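Local coordinates for uncharacterized protein C22E12.03c (Schizosaccharomyces pombe, PDB 4GE0) that catalyses the glutathione-independent conversion of methylglyoxal to D-lactate and takes part in protecting the cell against reactive oxygen species, at residues Gly116-Lys121 with Arg137-Glu142; Leu125-Ile130 with Val153-Leu158; Gln129-Pro134 with Tyr145-Gln150. The protein carries 1 engineered substitution. All blocks are in the same frame, centred on the assembly; numbering follows the deposited sequence.

Interaction 1: residues Gly116-Lys121 with Arg137-Glu142; sequences GPLTAK and RGQLEE. Engineered in segment 116-121: Pro117 (natural residue Thr).
Lys121 NZ makes its firm bond to a main-chain carbonyl of helix 137-141. It donates to Gln139 O at 2.9 Å, approaching well off the carbonyl direction (C=O...N angle 138°) and slightly tilted from its plane. Glu142 OE1 adds only a long salt bridge of 3.8 Å to the same Lys121 NZ. The lysine chain starts with CG anti to the backbone N (chi1 168°), and a bend at chi3 brings the ammonium group round to the carbonyl. Gln139 and Glu142 are exposed, so this polar side of the contact lies toward solvent.

Further in, the contact becomes apolar. Leu118 and Leu140 meet at about a right angle, with a CD2-to-CD2 distance of 3.9 Å, and Leu118 CD2 also rests 3.8 Å from Gln139 CB. The other neighbour of Leu140 CD2 is Pro117, an engineered residue (Thr in the natural protein): the methyl lies 3.6 Å from Pro117 O and 4.0 Å from Pro117 CB. In the 116-121 segment itself, Gly116 O accepts from both Thr119 N and Thr119 OG1, so one carbonyl takes both the peptide N-H and the hydroxyl of Thr119. Cys114, the presumed catalytic nucleophile and oxidised to a sulfinic acid in this crystal, stands just before this segment, in the strand-turn-helix nucleophile elbow known from DJ-1 proteins.

Thr119 packs against Met112 of strand 109-112 and against Val95 and Val99 of helix 93-102, while Pro117, Ala120 and Leu140 all touch Ile130, so that helices 118-122 and 137-141 meet beside strand 129-130.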
# COMPACT_ATOMS: atom_id res chain seq x y z
N GLY A 116 15.30 1.52 -2.65
CA GLY A 116 15.75 0.13 -2.74
C GLY A 116 16.89 -0.11 -3.72
O GLY A 116 17.80 -0.88 -3.43
N PRO A 117 16.82 0.51 -4.92
CA PRO A 117 17.86 0.27 -5.94
C PRO A 117 19.27 0.70 -5.56
O PRO A 117 20.22 0.32 -6.25
CB PRO A 117 17.35 1.05 -7.15
CG PRO A 117 15.85 1.08 -6.96
CD PRO A 117 15.65 1.22 -5.48
N LEU A 118 19.43 1.34 -4.41
CA LEU A 118 20.79 1.57 -3.89
C LEU A 118 21.49 0.24 -3.63
O LEU A 118 22.73 0.17 -3.60
CB LEU A 118 20.74 2.41 -2.60
CG LEU A 118 20.26 3.85 -2.75
CD1 LEU A 118 20.10 4.46 -1.36
CD2 LEU A 118 21.23 4.69 -3.60
N THR A 119 20.70 -0.81 -3.45
CA THR A 119 21.25 -2.15 -3.22
C THR A 119 21.98 -2.73 -4.43
O THR A 119 22.91 -3.53 -4.27
CB THR A 119 20.13 -3.10 -2.78
OG1 THR A 119 19.42 -2.50 -1.69
CG2 THR A 119 20.71 -4.44 -2.32
N ALA A 120 21.64 -2.26 -5.63
CA ALA A 120 22.38 -2.68 -6.82
C ALA A 120 23.85 -2.24 -6.74
O ALA A 120 24.75 -3.06 -6.91
CB ALA A 120 21.73 -2.15 -8.09
N LYS A 121 24.08 -0.97 -6.40
CA LYS A 121 25.43 -0.44 -6.24
C LYS A 121 26.21 -1.11 -5.10
O LYS A 121 27.34 -1.56 -5.28
CB LYS A 121 25.37 1.08 -6.06
CG LYS A 121 26.66 1.74 -5.59
CD LYS A 121 26.67 3.23 -5.97
CE LYS A 121 26.96 4.12 -4.76
NZ LYS A 121 26.61 5.57 -5.00
N ARG A 137 18.56 9.69 -7.62
CA ARG A 137 19.04 9.54 -8.98
C ARG A 137 20.56 9.74 -9.05
O ARG A 137 21.27 8.93 -9.65
CB ARG A 137 18.33 10.52 -9.93
CG ARG A 137 18.91 10.47 -11.33
CD ARG A 137 18.11 11.29 -12.30
NE ARG A 137 18.69 11.23 -13.64
CZ ARG A 137 18.05 11.59 -14.74
NH1 ARG A 137 16.80 12.05 -14.67
NH2 ARG A 137 18.64 11.50 -15.92
N GLY A 138 21.05 10.82 -8.46
CA GLY A 138 22.49 11.07 -8.39
C GLY A 138 23.29 9.90 -7.81
O GLY A 138 24.32 9.51 -8.37
N GLN A 139 22.85 9.39 -6.67
CA GLN A 139 23.53 8.29 -5.99
C GLN A 139 23.53 7.01 -6.83
O GLN A 139 24.49 6.24 -6.79
CB GLN A 139 22.89 8.00 -4.63
CG GLN A 139 22.98 9.17 -3.66
CD GLN A 139 22.01 9.01 -2.51
OE1 GLN A 139 22.15 8.10 -1.69
NE2 GLN A 139 21.04 9.91 -2.41
N LEU A 140 22.46 6.80 -7.59
CA LEU A 140 22.41 5.67 -8.52
C LEU A 140 23.38 5.85 -9.68
O LEU A 140 24.18 4.96 -9.97
CB LEU A 140 20.99 5.42 -9.04
CG LEU A 140 19.96 5.06 -7.96
CD1 LEU A 140 18.55 5.03 -8.54
CD2 LEU A 140 20.28 3.76 -7.23
N GLU A 141 23.39 7.04 -10.28
CA GLU A 141 24.22 7.28 -11.44
C GLU A 141 25.69 7.38 -11.03
O GLU A 141 26.59 7.23 -11.86
CB GLU A 141 23.73 8.53 -12.20
CG GLU A 141 22.38 8.29 -12.88
CD GLU A 141 22.11 9.20 -14.06
OE1 GLU A 141 21.64 10.35 -13.83
OE2 GLU A 141 22.31 8.75 -15.22
N GLU A 142 25.92 7.49 -9.72
CA GLU A 142 27.27 7.53 -9.15
C GLU A 142 27.90 6.14 -9.16
O GLU A 142 29.12 6.00 -9.12
CB GLU A 142 27.23 8.09 -7.72
CG GLU A 142 27.23 9.62 -7.66
CD GLU A 142 26.92 10.17 -6.27
OE1 GLU A 142 26.66 9.36 -5.35
OE2 GLU A 142 26.94 11.41 -6.10

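Interaction 2: residues Leu125-Ile130 with Val153-Leu158; sequences LPNKQI and VLEENL
Asn127 lies nearest Glu155 (CA to CA 6.9 Å) and Ile130 nearest Val153, so the two segments run in opposite senses, yet no main-chain hydrogen bond joins them. The Glu155 carboxylate spans the gap instead. Its chain is fully extended, with CG anti to the backbone N (chi1 179°), and its head receives two consecutive peptide N-H groups. Lys128 N donates to OE2 at 2.7 Å in a nearly straight bond (175°), on the syn side but somewhat out of the carboxylate plane; Gln129 N reaches the syn lone pair of OE1, also at 2.7 Å. Gripped at both oxygens, the carboxylate is fixed in rotation.

Glu155 opens a type II' beta turn ending at Leu158, the tight connection of a beta hairpin between strand 152-155, which lies at the edge of the central sheet of this DJ-1/PfpI fold, and strand 158-161. The 125-130 segment thus lies against the edge strand 152-155.

Around the carboxylate, Asn127 CB lies 3.5 Å from Glu155 OE1. The Gln129 side chain crosses Glu155 at about a right angle, its amide plane 84° from the carboxylate; a water weakly bonded to Gln129 NE2 donates to Leu154 O. Asn127 ND2 turns back to Gln129 O at 2.9 Å, with the acceptor in the amide plane. Leu158 CD2 approaches the carbon of this amide (Asn127 CG) to 3.8 Å and also meets Leu125 CD1 at 4.1 Å. Leu158 packs in turn on Ile110 and Met112 of strand 109-112.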
# COMPACT_ATOMS: atom_id res chain seq x y z
N LEU A 125 26.22 -5.06 -8.62
CA LEU A 125 25.54 -5.60 -9.81
C LEU A 125 25.99 -4.91 -11.09
O LEU A 125 26.10 -3.68 -11.12
CB LEU A 125 24.03 -5.48 -9.68
CG LEU A 125 23.36 -6.27 -8.58
CD1 LEU A 125 21.87 -6.14 -8.79
CD2 LEU A 125 23.80 -7.72 -8.65
N PRO A 126 26.22 -5.68 -12.16
CA PRO A 126 26.77 -5.10 -13.37
C PRO A 126 25.73 -4.75 -14.43
O PRO A 126 26.10 -4.56 -15.60
CB PRO A 126 27.68 -6.22 -13.88
CG PRO A 126 26.95 -7.47 -13.47
CD PRO A 126 26.27 -7.15 -12.18
N ASN A 127 24.48 -4.55 -14.00
CA ASN A 127 23.44 -4.05 -14.89
C ASN A 127 23.85 -2.69 -15.45
O ASN A 127 24.56 -1.94 -14.78
CB ASN A 127 22.10 -3.92 -14.15
CG ASN A 127 22.23 -3.19 -12.82
OD1 ASN A 127 22.89 -3.66 -11.90
ND2 ASN A 127 21.59 -2.03 -12.71
N LYS A 128 23.41 -2.38 -16.66
CA LYS A 128 23.76 -1.11 -17.29
C LYS A 128 22.80 0.02 -16.95
O LYS A 128 23.19 1.19 -16.89
CB LYS A 128 23.87 -1.27 -18.81
CG LYS A 128 24.85 -2.37 -19.25
CD LYS A 128 26.17 -2.26 -18.50
CE LYS A 128 26.89 -3.61 -18.45
NZ LYS A 128 27.30 -4.08 -19.80
N GLN A 129 21.52 -0.31 -16.85
CA GLN A 129 20.47 0.68 -16.62
C GLN A 129 19.85 0.51 -15.24
O GLN A 129 20.04 -0.51 -14.59
CB GLN A 129 19.40 0.58 -17.70
CG GLN A 129 19.92 0.76 -19.12
CD GLN A 129 19.06 0.04 -20.13
OE1 GLN A 129 18.66 0.62 -21.15
NE2 GLN A 129 18.76 -1.22 -19.86
N ILE A 130 19.05 1.49 -14.81
CA ILE A 130 18.38 1.39 -13.53
C ILE A 130 17.34 2.50 -13.46
O ILE A 130 17.45 3.51 -14.15
CB ILE A 130 19.39 1.52 -12.35
CG1 ILE A 130 18.89 0.80 -11.09
CG2 ILE A 130 19.76 2.98 -12.09
CD1 ILE A 130 19.98 0.57 -10.06
N VAL A 153 11.83 -0.42 -14.82
CA VAL A 153 12.88 -0.89 -15.71
C VAL A 153 13.13 -2.38 -15.45
O VAL A 153 13.20 -2.81 -14.31
CB VAL A 153 14.18 -0.12 -15.46
CG1 VAL A 153 15.33 -0.71 -16.26
CG2 VAL A 153 13.99 1.34 -15.81
N LEU A 154 13.22 -3.15 -16.52
CA LEU A 154 13.60 -4.56 -16.43
C LEU A 154 14.88 -4.78 -17.24
O LEU A 154 14.92 -4.48 -18.42
CB LEU A 154 12.47 -5.45 -16.96
CG LEU A 154 12.80 -6.93 -17.19
CD1 LEU A 154 13.02 -7.68 -15.91
CD2 LEU A 154 11.72 -7.61 -18.05
N GLU A 155 15.91 -5.29 -16.57
CA GLU A 155 17.16 -5.65 -17.22
C GLU A 155 17.60 -7.00 -16.67
O GLU A 155 17.63 -7.19 -15.46
CB GLU A 155 18.24 -4.60 -16.93
CG GLU A 155 19.58 -4.94 -17.59
CD GLU A 155 20.61 -3.83 -17.47
OE1 GLU A 155 20.27 -2.74 -16.93
OE2 GLU A 155 21.76 -4.05 -17.90
N GLU A 156 17.94 -7.93 -17.56
CA GLU A 156 18.11 -9.33 -17.15
C GLU A 156 16.93 -9.76 -16.27
O GLU A 156 15.78 -9.70 -16.72
CB GLU A 156 19.46 -9.51 -16.45
CG GLU A 156 20.64 -9.29 -17.40
CD GLU A 156 20.77 -10.38 -18.46
OE1 GLU A 156 20.12 -11.44 -18.31
OE2 GLU A 156 21.54 -10.22 -19.43
N ASN A 157 17.19 -10.12 -15.02
CA ASN A 157 16.14 -10.50 -14.06
C ASN A 157 16.02 -9.53 -12.89
O ASN A 157 15.50 -9.88 -11.83
CB ASN A 157 16.37 -11.93 -13.56
CG ASN A 157 17.63 -12.06 -12.72
OD1 ASN A 157 18.55 -11.25 -12.83
ND2 ASN A 157 17.72 -13.14 -11.93
N LEU A 158 16.42 -8.28 -13.14
CA LEU A 158 16.33 -7.21 -12.15
C LEU A 158 15.26 -6.21 -12.56
O LEU A 158 15.35 -5.60 -13.65
CB LEU A 158 17.67 -6.50 -12.02
CG LEU A 158 17.69 -5.27 -11.13
CD1 LEU A 158 17.42 -5.62 -9.68
CD2 LEU A 158 19.03 -4.53 -11.27
O HOH W 1 16.78 -3.21 -19.99

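Interaction 3: residues Gln129-Pro134 with Tyr145-Gln150; sequences QITGHP and YKYLDQ
Tyr147 lies along residues 131-132 within a beta-alpha-beta unit, in which strands 129-130 and 146-147 pair in parallel and helix 137-141 connects them. From CB the ring leaves with CG anti to the backbone N (chi1 -178°). CD2 passes Thr131 CA at 4.1 Å, and CE2 comes to 3.6 Å from Gly132 N. CZ lies obliquely 3.5 Å from Thr131 OG1. At the tip, OH donates to Gly132 O at 2.7 Å; this oxygen lies at the ring edge, in its plane, although the hydroxyl stands 29° off the carbonyl plane. The same OH is bonded to Gln162 NE2. The phenol therefore bonds the extended backbone one residue before His133, an inferred active-site residue whose ND1 is hydrogen-bonded to Ser135 OG and whose NE2 is bonded to Ser190 O of the second subunit.

Beside the ring, the parallel ladder includes Ile130 N to Lys146 O, rather bent, and Leu148 N to Ile130 O at 2.9 Å. Thr131 OG1 continues it in place of a main-chain donor, reaching Leu148 O at 2.7 Å almost in line with the carbonyl. Ile130 and Tyr145 pack together where the segments begin: Ile130 CG2 touches Tyr145 CB at 3.6 Å, and Ile130 CD1 sits over one face of the Tyr145 ring, offset toward its rim.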
# COMPACT_ATOMS: atom_id res chain seq x y z
N GLN A 129 21.52 -0.31 -16.85
CA GLN A 129 20.47 0.68 -16.62
C GLN A 129 19.85 0.51 -15.24
O GLN A 129 20.04 -0.51 -14.59
CB GLN A 129 19.40 0.58 -17.70
CG GLN A 129 19.92 0.76 -19.12
CD GLN A 129 19.06 0.04 -20.13
OE1 GLN A 129 18.66 0.62 -21.15
NE2 GLN A 129 18.76 -1.22 -19.86
N ILE A 130 19.05 1.49 -14.81
CA ILE A 130 18.38 1.39 -13.53
C ILE A 130 17.34 2.50 -13.46
O ILE A 130 17.45 3.51 -14.15
CB ILE A 130 19.39 1.52 -12.35
CG1 ILE A 130 18.89 0.80 -11.09
CG2 ILE A 130 19.76 2.98 -12.09
CD1 ILE A 130 19.98 0.57 -10.06
N THR A 131 16.33 2.32 -12.62
CA THR A 131 15.61 3.48 -12.11
C THR A 131 15.45 3.41 -10.59
O THR A 131 15.90 2.45 -9.93
CB THR A 131 14.27 3.73 -12.83
OG1 THR A 131 13.83 5.07 -12.58
CG2 THR A 131 13.19 2.74 -12.40
N GLY A 132 14.81 4.44 -10.05
CA GLY A 132 14.68 4.62 -8.61
C GLY A 132 14.09 5.98 -8.34
O GLY A 132 13.69 6.71 -9.26
N HIS A 133 13.94 6.31 -7.07
CA HIS A 133 13.35 7.60 -6.73
C HIS A 133 14.21 8.74 -7.27
O HIS A 133 15.42 8.66 -7.23
CB HIS A 133 13.15 7.74 -5.22
CG HIS A 133 12.13 8.77 -4.85
ND1 HIS A 133 12.47 10.07 -4.58
CD2 HIS A 133 10.78 8.75 -4.95
CE1 HIS A 133 11.38 10.79 -4.43
NE2 HIS A 133 10.33 10.00 -4.62
N PRO A 134 13.57 9.83 -7.76
CA PRO A 134 14.36 10.95 -8.28
C PRO A 134 15.33 11.48 -7.23
O PRO A 134 16.39 12.00 -7.60
CB PRO A 134 13.29 12.00 -8.60
CG PRO A 134 12.13 11.15 -9.06
CD PRO A 134 12.15 9.92 -8.14
N TYR A 145 25.52 3.48 -13.26
CA TYR A 145 24.29 3.09 -13.93
C TYR A 145 23.70 4.23 -14.74
O TYR A 145 23.83 5.40 -14.38
CB TYR A 145 23.26 2.60 -12.90
CG TYR A 145 23.77 1.49 -12.03
CD1 TYR A 145 24.15 0.27 -12.58
CD2 TYR A 145 23.86 1.64 -10.66
CE1 TYR A 145 24.62 -0.76 -11.79
CE2 TYR A 145 24.28 0.60 -9.84
CZ TYR A 145 24.69 -0.59 -10.43
OH TYR A 145 25.15 -1.61 -9.65
N LYS A 146 23.07 3.89 -15.86
CA LYS A 146 22.30 4.85 -16.63
C LYS A 146 20.88 4.90 -16.08
O LYS A 146 20.16 3.91 -16.13
CB LYS A 146 22.29 4.46 -18.11
CG LYS A 146 21.39 5.32 -18.97
CD LYS A 146 21.37 4.82 -20.41
CE LYS A 146 20.18 5.40 -21.17
NZ LYS A 146 20.35 6.85 -21.44
N TYR A 147 20.48 6.06 -15.56
CA TYR A 147 19.16 6.23 -14.99
C TYR A 147 18.12 6.44 -16.08
O TYR A 147 18.30 7.29 -16.96
CB TYR A 147 19.16 7.40 -14.01
CG TYR A 147 17.84 7.64 -13.31
CD1 TYR A 147 16.85 8.44 -13.88
CD2 TYR A 147 17.59 7.10 -12.05
CE1 TYR A 147 15.65 8.68 -13.23
CE2 TYR A 147 16.39 7.34 -11.38
CZ TYR A 147 15.42 8.11 -11.99
OH TYR A 147 14.24 8.35 -11.35
N LEU A 148 17.04 5.65 -16.04
CA LEU A 148 15.90 5.85 -16.93
C LEU A 148 14.72 6.45 -16.17
O LEU A 148 14.31 5.94 -15.13
CB LEU A 148 15.49 4.52 -17.58
CG LEU A 148 16.54 3.87 -18.49
CD1 LEU A 148 16.08 2.50 -18.95
CD2 LEU A 148 16.85 4.75 -19.69
N ASP A 149 14.19 7.56 -16.69
CA ASP A 149 13.05 8.22 -16.07
C ASP A 149 11.75 7.63 -16.59
O ASP A 149 11.11 8.18 -17.50
CB ASP A 149 13.11 9.72 -16.37
CG ASP A 149 12.03 10.51 -15.65
OD1 ASP A 149 11.42 9.96 -14.71
OD2 ASP A 149 11.83 11.69 -16.01
N GLN A 150 11.41 6.46 -16.06
CA GLN A 150 10.17 5.76 -16.37
C GLN A 150 9.78 4.93 -15.16
O GLN A 150 10.64 4.60 -14.34
CB GLN A 150 10.36 4.86 -17.59
CG GLN A 150 11.48 3.84 -17.43
CD GLN A 150 11.79 3.12 -18.72
OE1 GLN A 150 12.12 3.74 -19.73
NE2 GLN A 150 11.63 1.80 -18.71

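Ile130 ties the three contacts together: it belongs to interactions 2 and 3, and its CD1 lies 3.8 Å from both Ala120 CB and Pro117 O of interaction 1. Leu125 O and Tyr145 OH, 2.7 Å apart, connect interactions 2 and 3, as does the probable bond from Lys146 N to Lys128 O at 2.9 Å. Glu141 OE2 reaches Tyr147 N from interaction 1. Interaction 3 contains His133 of the inferred active site, its side chain about 6 Å from that of Glu19, and interaction 1 borders it: Pro117 to Glu19 and Leu140 to His133 are each about 7 Å between side chains. Interaction 2 lies at edge strand 152-155, with the side chain of Ile130 about 11 Å from that of His133.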